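Side-chain contact in methyltransferase (Streptomyces regensis, PDB 5N5D), which probably transfers a methyl group from S-adenosylmethionine to a hydroxyl oxygen of an intermediate in tomaymycin biosynthesis: residues Gln188-Arg191 with Arg192-Met196. Residues are numbered along the deposited sequence; the frame is centred on the assembly and turned at random.
Sequences QGVR and RFHEM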
ATOM      1  N   GLN A 188     -17.189  11.464  12.107  1.00 14.20           N
ATOM      2  CA  GLN A 188     -17.695  10.456  13.028  1.00 14.48           C
ATOM      3  C   GLN A 188     -17.854   9.107  12.338  1.00 16.03           C
ATOM      4  O   GLN A 188     -17.675   8.061  12.978  1.00 14.04           O
ATOM      5  CB  GLN A 188     -19.012  10.923  13.643  1.00 17.30           C
ATOM      6  CG  GLN A 188     -18.861  12.106  14.606  1.00 21.17           C
ATOM      7  CD  GLN A 188     -17.919  11.812  15.779  1.00 26.73           C
ATOM      8  OE1 GLN A 188     -17.864  10.686  16.284  1.00 27.46           O
ATOM      9  NE2 GLN A 188     -17.169  12.826  16.210  1.00 29.71           N
ATOM     10  N   GLY A 189     -18.152   9.103  11.037  1.00 14.54           N
ATOM     11  CA  GLY A 189     -18.229   7.845  10.310  1.00 15.69           C
ATOM     12  C   GLY A 189     -16.884   7.151  10.195  1.00 14.09           C
ATOM     13  O   GLY A 189     -16.785   5.930  10.365  1.00 13.62           O
ATOM     14  N   VAL A 190     -15.830   7.916   9.903  1.00 13.66           N
ATOM     15  CA  VAL A 190     -14.497   7.333   9.815  1.00 12.99           C
ATOM     16  C   VAL A 190     -14.056   6.825  11.180  1.00 13.90           C
ATOM     17  O   VAL A 190     -13.452   5.754  11.290  1.00 14.62           O
ATOM     18  CB  VAL A 190     -13.503   8.354   9.233  1.00 14.00           C
ATOM     19  CG1 VAL A 190     -12.064   7.817   9.289  1.00 14.78           C
ATOM     20  CG2 VAL A 190     -13.880   8.685   7.791  1.00 15.60           C
ATOM     21  N   ARG A 191     -14.360   7.574  12.240  1.00 14.37           N
ATOM     22  CA  ARG A 191     -14.019   7.116  13.584  1.00 12.91           C
ATOM     23  C   ARG A 191     -14.764   5.833  13.922  1.00 14.09           C
ATOM     24  O   ARG A 191     -14.171   4.868  14.422  1.00 13.96           O
ATOM     25  CB  ARG A 191     -14.335   8.209  14.600  1.00 13.30           C
ATOM     26  CG  ARG A 191     -13.383   9.403  14.543  1.00 13.33           C
ATOM     27  CD  ARG A 191     -13.774  10.486  15.538  1.00 13.82           C
ATOM     28  NE  ARG A 191     -13.948   9.973  16.896  1.00 15.77           N
ATOM     29  CZ  ARG A 191     -12.965   9.817  17.778  1.00 14.15           C
ATOM     30  NH1 ARG A 191     -11.712  10.113  17.466  1.00 16.10           N
ATOM     31  NH2 ARG A 191     -13.235   9.349  18.985  1.00 14.45           N
ATOM     32  N   ARG A 192     -16.072   5.807  13.655  1.00 13.88           N
ATOM     33  CA  ARG A 192     -16.865   4.606  13.904  1.00 13.44           C
ATOM     34  C   ARG A 192     -16.280   3.405  13.167  1.00 13.15           C
ATOM     35  O   ARG A 192     -16.223   2.294  13.707  1.00 13.90           O
ATOM     36  CB  ARG A 192     -18.312   4.854  13.469  1.00 15.39           C
ATOM     37  CG  ARG A 192     -19.280   3.679  13.607  1.00 16.68           C
ATOM     38  CD  ARG A 192     -19.958   3.656  14.954  1.00 20.78           C
ATOM     39  NE  ARG A 192     -19.027   3.265  16.002  1.00 20.87           N
ATOM     40  CZ  ARG A 192     -18.804   2.014  16.390  1.00 21.81           C
ATOM     41  NH1 ARG A 192     -17.929   1.778  17.357  1.00 18.46           N
ATOM     42  NH2 ARG A 192     -19.447   0.996  15.825  1.00 22.51           N
ATOM     43  N   PHE A 193     -15.836   3.619  11.928  1.00 14.40           N
ATOM     44  CA  PHE A 193     -15.269   2.541  11.125  1.00 12.92           C
ATOM     45  C   PHE A 193     -13.995   1.991  11.759  1.00 12.48           C
ATOM     46  O   PHE A 193     -13.809   0.771  11.854  1.00 12.52           O
ATOM     47  CB  PHE A 193     -15.021   3.080   9.713  1.00 14.05           C
ATOM     48  CG  PHE A 193     -14.052   2.278   8.887  1.00 12.93           C
ATOM     49  CD1 PHE A 193     -14.283   0.944   8.609  1.00 14.43           C
ATOM     50  CD2 PHE A 193     -12.931   2.887   8.352  1.00 14.22           C
ATOM     51  CE1 PHE A 193     -13.393   0.223   7.827  1.00 14.35           C
ATOM     52  CE2 PHE A 193     -12.039   2.174   7.565  1.00 15.70           C
ATOM     53  CZ  PHE A 193     -12.270   0.842   7.307  1.00 14.73           C
ATOM     54  N   HIS A 194     -13.106   2.879  12.207  1.00 12.34           N
ATOM     55  CA  HIS A 194     -11.874   2.426  12.844  1.00 12.43           C
ATOM     56  C   HIS A 194     -12.169   1.734  14.164  1.00 12.49           C
ATOM     57  O   HIS A 194     -11.500   0.758  14.522  1.00 15.19           O
ATOM     58  CB  HIS A 194     -10.911   3.599  13.037  1.00 13.68           C
ATOM     59  CG  HIS A 194     -10.195   3.973  11.785  1.00 18.12           C
ATOM     60  ND1 HIS A 194     -10.805   4.658  10.758  1.00 18.68           N
ATOM     61  CD2 HIS A 194      -8.934   3.709  11.369  1.00 20.12           C
ATOM     62  CE1 HIS A 194      -9.944   4.819   9.768  1.00 20.91           C
ATOM     63  NE2 HIS A 194      -8.801   4.257  10.117  1.00 19.11           N
ATOM     64  N   GLU A 195     -13.175   2.218  14.892  1.00 13.26           N
ATOM     65  CA  GLU A 195     -13.602   1.547  16.116  1.00 13.04           C
ATOM     66  C   GLU A 195     -14.141   0.147  15.829  1.00 14.18           C
ATOM     67  O   GLU A 195     -13.892  -0.792  16.599  1.00 15.39           O
ATOM     68  CB  GLU A 195     -14.655   2.398  16.821  1.00 14.38           C
ATOM     69  CG  GLU A 195     -14.094   3.664  17.432  1.00 14.62           C
ATOM     70  CD  GLU A 195     -15.173   4.638  17.852  1.00 15.78           C
ATOM     71  OE1 GLU A 195     -16.368   4.250  17.876  1.00 16.03           O
ATOM     72  OE2 GLU A 195     -14.819   5.795  18.135  1.00 16.01           O
ATOM     73  N   MET A 196     -14.899  -0.014  14.738  1.00 13.14           N
ATOM     74  CA  MET A 196     -15.366  -1.341  14.348  1.00 13.32           C
ATOM     75  C   MET A 196     -14.194  -2.272  14.074  1.00 13.44           C
ATOM     76  O   MET A 196     -14.205  -3.435  14.491  1.00 13.50           O
ATOM     77  CB  MET A 196     -16.264  -1.252  13.113  1.00 14.44           C
ATOM     78  CG  MET A 196     -17.582  -0.542  13.338  1.00 17.57           C
ATOM     79  SD  MET A 196     -18.402  -0.096  11.790  1.00 19.73           S
ATOM     80  CE  MET A 196     -18.959  -1.692  11.209  1.00 23.95           C
TER
HETATM   81  O   HOH W   1     -16.107   8.324  17.963  1.00 18.64           O
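The imidazole of His194 meets Val190 O edge-on: the oxygen lies in the ring plane, 2.9 Å from ND1, and the N-H is directed at it. The Val190 and His194 side chains lie side by side, pointing the same way, with Val190 CG1 3.7 Å from His194 CE1, while Phe17 of the second subunit stacks on the ring and Ser207 OG bonds NE2 beyond. Both residues lie on helix 185-198 of the Rossmann-like methyltransferase fold, one turn apart. Val190 O therefore accepts twice, since His194 N also donates to it, and the two donors arrive from opposite faces of the carbonyl plane; ND1 sits above that plane, 39° out of it. With CG beside its own backbone N (chi1 -78°), the imidazole swings back toward the preceding turn, which brings ND1 to the carbonyl.

On another side of the helix the Glu195 carboxylate lies between two arginines. Arg192 presents its guanidinium edge, NH1 reaching the anti lone pair of Glu195 OE1 at 3.0 Å. Arg191 relates differently: its guanidinium is turned 88° from the carboxylate, and the long 4.0 Å salt bridge from NH2 to Glu195 OE2 is a matter of charge alone, NH1 being bonded instead to Val177 O. Shortening Glu195 to an alanine is likely to leave the Arg192 guanidinium free to turn and both arginines without their shared counter-charge. A water links the Arg191 and Glu195 side chains, accepting from Arg191 NE at 2.9 Å and lying 2.8 Å from Glu195 OE2, to which it probably donates.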